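Local coordinates for peptidase M42 (PDB 5DS0), which probably acts as a metal-dependent aminopeptidase of the M42 family, with two cobalt ions bound per chain in a twelve-chain TET assembly, at residues M189-R194 with R341-L346. Sequence-based numbering, arbitrary orientation.
Sequences MEAIRR and RLVIEL
R194 packs beside R341 across this contact, and its NH1 makes a salt bridge with E337 OE2. R341 NE forms only a long, weak ion pair with the same oxygen. R194 NH1 and R341 NE lie 5.1 Å apart, and the E337 carboxylate probably offsets their like charges, mostly through R194. R194 NH1 also comes within 4.2 Å of R341 CG, which sits obliquely to the R194 guanidinium plane. Two kinks in the R194 chain carry its head toward R341 and E337.

No hydrogen bond joins the two segments directly. The rest of the contact is apolar. A191 CB meets V343 CG2 at 3.8 Å and I344 CG1 at 4.2 Å. I344 has CG1 anti to its carbonyl carbon (chi1 -72°), and its extended end brings CD1 to 4.1 Å from R194 CB. The small A191 side chain faces the partner helix, and the axes of 189-194 and 341-346 come within 9.4 Å and cross at -57°.

Helices 179-197 and 333-349 are neighbours in the alpha/beta catalytic domain of the M42 fold. The first carries the cobalt ligand D180 in its first turn, but this pairing involves its later turns. No other chain touches either segment.

E190 and R193 lie one turn apart on helix 179-197. R193 grips the carboxylate side-on, with NH2 to E190 OE1 at 2.8 Å and NE to E190 OE2 at 3.1 Å. Both bonds are nearly straight. S6 OG and Y33 OH also bond to this carboxylate, and D197 pairs with R193 NH1. R194 CG lies over one face of the R193 guanidinium, offset toward the rim.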
loop_
_atom_site.group_PDB
_atom_site.type_symbol
_atom_site.label_atom_id
_atom_site.label_comp_id
_atom_site.label_asym_id
_atom_site.label_seq_id
_atom_site.Cartn_x
_atom_site.Cartn_y
_atom_site.Cartn_z
HETATM N N MSE C 189 -49.068 -20.625 13.633
HETATM C CA MSE C 189 -49.727 -21.891 13.954
HETATM C C MSE C 189 -50.368 -21.865 15.319
HETATM O O MSE C 189 -51.477 -22.354 15.491
HETATM C CB MSE C 189 -48.719 -23.028 13.891
HETATM C CG MSE C 189 -48.474 -23.396 12.440
HETATM SE SE MSE C 189 -47.384 -25.026 12.356
HETATM C CE MSE C 189 -45.634 -24.314 12.909
ATOM N N GLU C 190 -49.673 -21.314 16.305
ATOM C CA GLU C 190 -50.215 -21.235 17.654
ATOM C C GLU C 190 -51.373 -20.268 17.722
ATOM O O GLU C 190 -52.303 -20.468 18.497
ATOM C CB GLU C 190 -49.139 -20.823 18.659
ATOM C CG GLU C 190 -48.175 -21.949 19.004
ATOM C CD GLU C 190 -48.859 -23.096 19.718
ATOM O OE1 GLU C 190 -49.106 -22.962 20.935
ATOM O OE2 GLU C 190 -49.192 -24.100 19.053
ATOM N N ALA C 191 -51.313 -19.208 16.927
ATOM C CA ALA C 191 -52.399 -18.248 16.880
ATOM C C ALA C 191 -53.662 -18.930 16.377
ATOM O O ALA C 191 -54.710 -18.832 16.996
ATOM C CB ALA C 191 -52.038 -17.079 15.984
ATOM N N ILE C 192 -53.558 -19.622 15.255
ATOM C CA ILE C 192 -54.701 -20.315 14.690
ATOM C C ILE C 192 -55.218 -21.374 15.654
ATOM O O ILE C 192 -56.428 -21.511 15.831
ATOM C CB ILE C 192 -54.355 -20.933 13.322
ATOM C CG1 ILE C 192 -54.243 -19.822 12.278
ATOM C CG2 ILE C 192 -55.418 -21.921 12.879
ATOM C CD1 ILE C 192 -53.496 -20.224 11.029
ATOM N N ARG C 193 -54.314 -22.113 16.285
ATOM C CA ARG C 193 -54.731 -23.150 17.223
ATOM C C ARG C 193 -55.540 -22.558 18.342
ATOM O O ARG C 193 -56.625 -23.040 18.647
ATOM C CB ARG C 193 -53.534 -23.883 17.814
ATOM C CG ARG C 193 -53.937 -24.959 18.815
ATOM C CD ARG C 193 -52.747 -25.688 19.406
ATOM N NE ARG C 193 -51.945 -24.862 20.305
ATOM C CZ ARG C 193 -52.254 -24.535 21.559
ATOM N NH1 ARG C 193 -53.380 -24.947 22.120
ATOM N NH2 ARG C 193 -51.415 -23.754 22.239
ATOM N N ARG C 194 -55.014 -21.506 18.948
ATOM C CA ARG C 194 -55.668 -20.878 20.086
ATOM C C ARG C 194 -57.014 -20.268 19.766
ATOM O O ARG C 194 -57.919 -20.277 20.594
ATOM C CB ARG C 194 -54.764 -19.823 20.716
ATOM C CG ARG C 194 -53.929 -20.496 21.820
ATOM C CD ARG C 194 -52.438 -20.030 22.021
ATOM N NE ARG C 194 -52.400 -18.728 22.672
ATOM C CZ ARG C 194 -51.364 -18.167 23.305
ATOM N NH1 ARG C 194 -51.582 -16.975 23.797
ATOM N NH2 ARG C 194 -50.140 -18.722 23.466
ATOM N N ARG C 341 -50.023 -13.306 21.210
ATOM C CA ARG C 341 -51.102 -12.466 21.728
ATOM C C ARG C 341 -51.426 -11.339 20.752
ATOM O O ARG C 341 -52.586 -11.098 20.433
ATOM C CB ARG C 341 -50.730 -11.863 23.071
ATOM C CG ARG C 341 -50.791 -12.826 24.231
ATOM C CD ARG C 341 -50.455 -12.116 25.532
ATOM N NE ARG C 341 -49.857 -13.021 26.527
ATOM C CZ ARG C 341 -50.497 -13.573 27.574
ATOM N NH1 ARG C 341 -49.825 -14.356 28.425
ATOM N NH2 ARG C 341 -51.812 -13.400 27.756
ATOM N N LEU C 342 -50.395 -10.662 20.275
ATOM C CA LEU C 342 -50.586 -9.515 19.409
ATOM C C LEU C 342 -51.302 -9.875 18.104
ATOM O O LEU C 342 -52.226 -9.166 17.702
ATOM C CB LEU C 342 -49.240 -8.862 19.088
ATOM C CG LEU C 342 -49.290 -7.671 18.133
ATOM C CD1 LEU C 342 -50.160 -6.557 18.691
ATOM C CD2 LEU C 342 -47.886 -7.164 17.847
ATOM N N VAL C 343 -50.873 -10.958 17.459
ATOM C CA VAL C 343 -51.451 -11.351 16.165
ATOM C C VAL C 343 -52.937 -11.686 16.338
ATOM O O VAL C 343 -53.751 -11.315 15.498
ATOM C CB VAL C 343 -50.711 -12.513 15.395
ATOM C CG1 VAL C 343 -49.441 -12.019 14.713
ATOM C CG2 VAL C 343 -50.373 -13.697 16.274
ATOM N N ILE C 344 -53.293 -12.326 17.447
ATOM C CA ILE C 344 -54.685 -12.623 17.733
ATOM C C ILE C 344 -55.512 -11.341 17.848
ATOM O O ILE C 344 -56.555 -11.218 17.209
ATOM C CB ILE C 344 -54.809 -13.488 18.999
ATOM C CG1 ILE C 344 -54.327 -14.915 18.695
ATOM C CG2 ILE C 344 -56.242 -13.524 19.505
ATOM C CD1 ILE C 344 -54.141 -15.803 19.907
ATOM N N GLU C 345 -55.036 -10.383 18.639
ATOM C CA GLU C 345 -55.746 -9.117 18.793
ATOM C C GLU C 345 -55.937 -8.422 17.457
ATOM O O GLU C 345 -56.962 -7.798 17.219
ATOM C CB GLU C 345 -55.003 -8.178 19.743
ATOM C CG GLU C 345 -54.872 -8.664 21.175
ATOM C CD GLU C 345 -56.171 -9.193 21.743
ATOM O OE1 GLU C 345 -57.148 -8.419 21.859
ATOM O OE2 GLU C 345 -56.200 -10.379 22.108
ATOM N N LEU C 346 -54.935 -8.490 16.596
ATOM C CA LEU C 346 -55.026 -7.853 15.285
ATOM C C LEU C 346 -56.108 -8.519 14.464
ATOM O O LEU C 346 -56.986 -7.850 13.929
ATOM C CB LEU C 346 -53.703 -7.949 14.537
ATOM C CG LEU C 346 -52.539 -7.185 15.154
ATOM C CD1 LEU C 346 -51.265 -7.545 14.422
ATOM C CD2 LEU C 346 -52.766 -5.688 15.098
#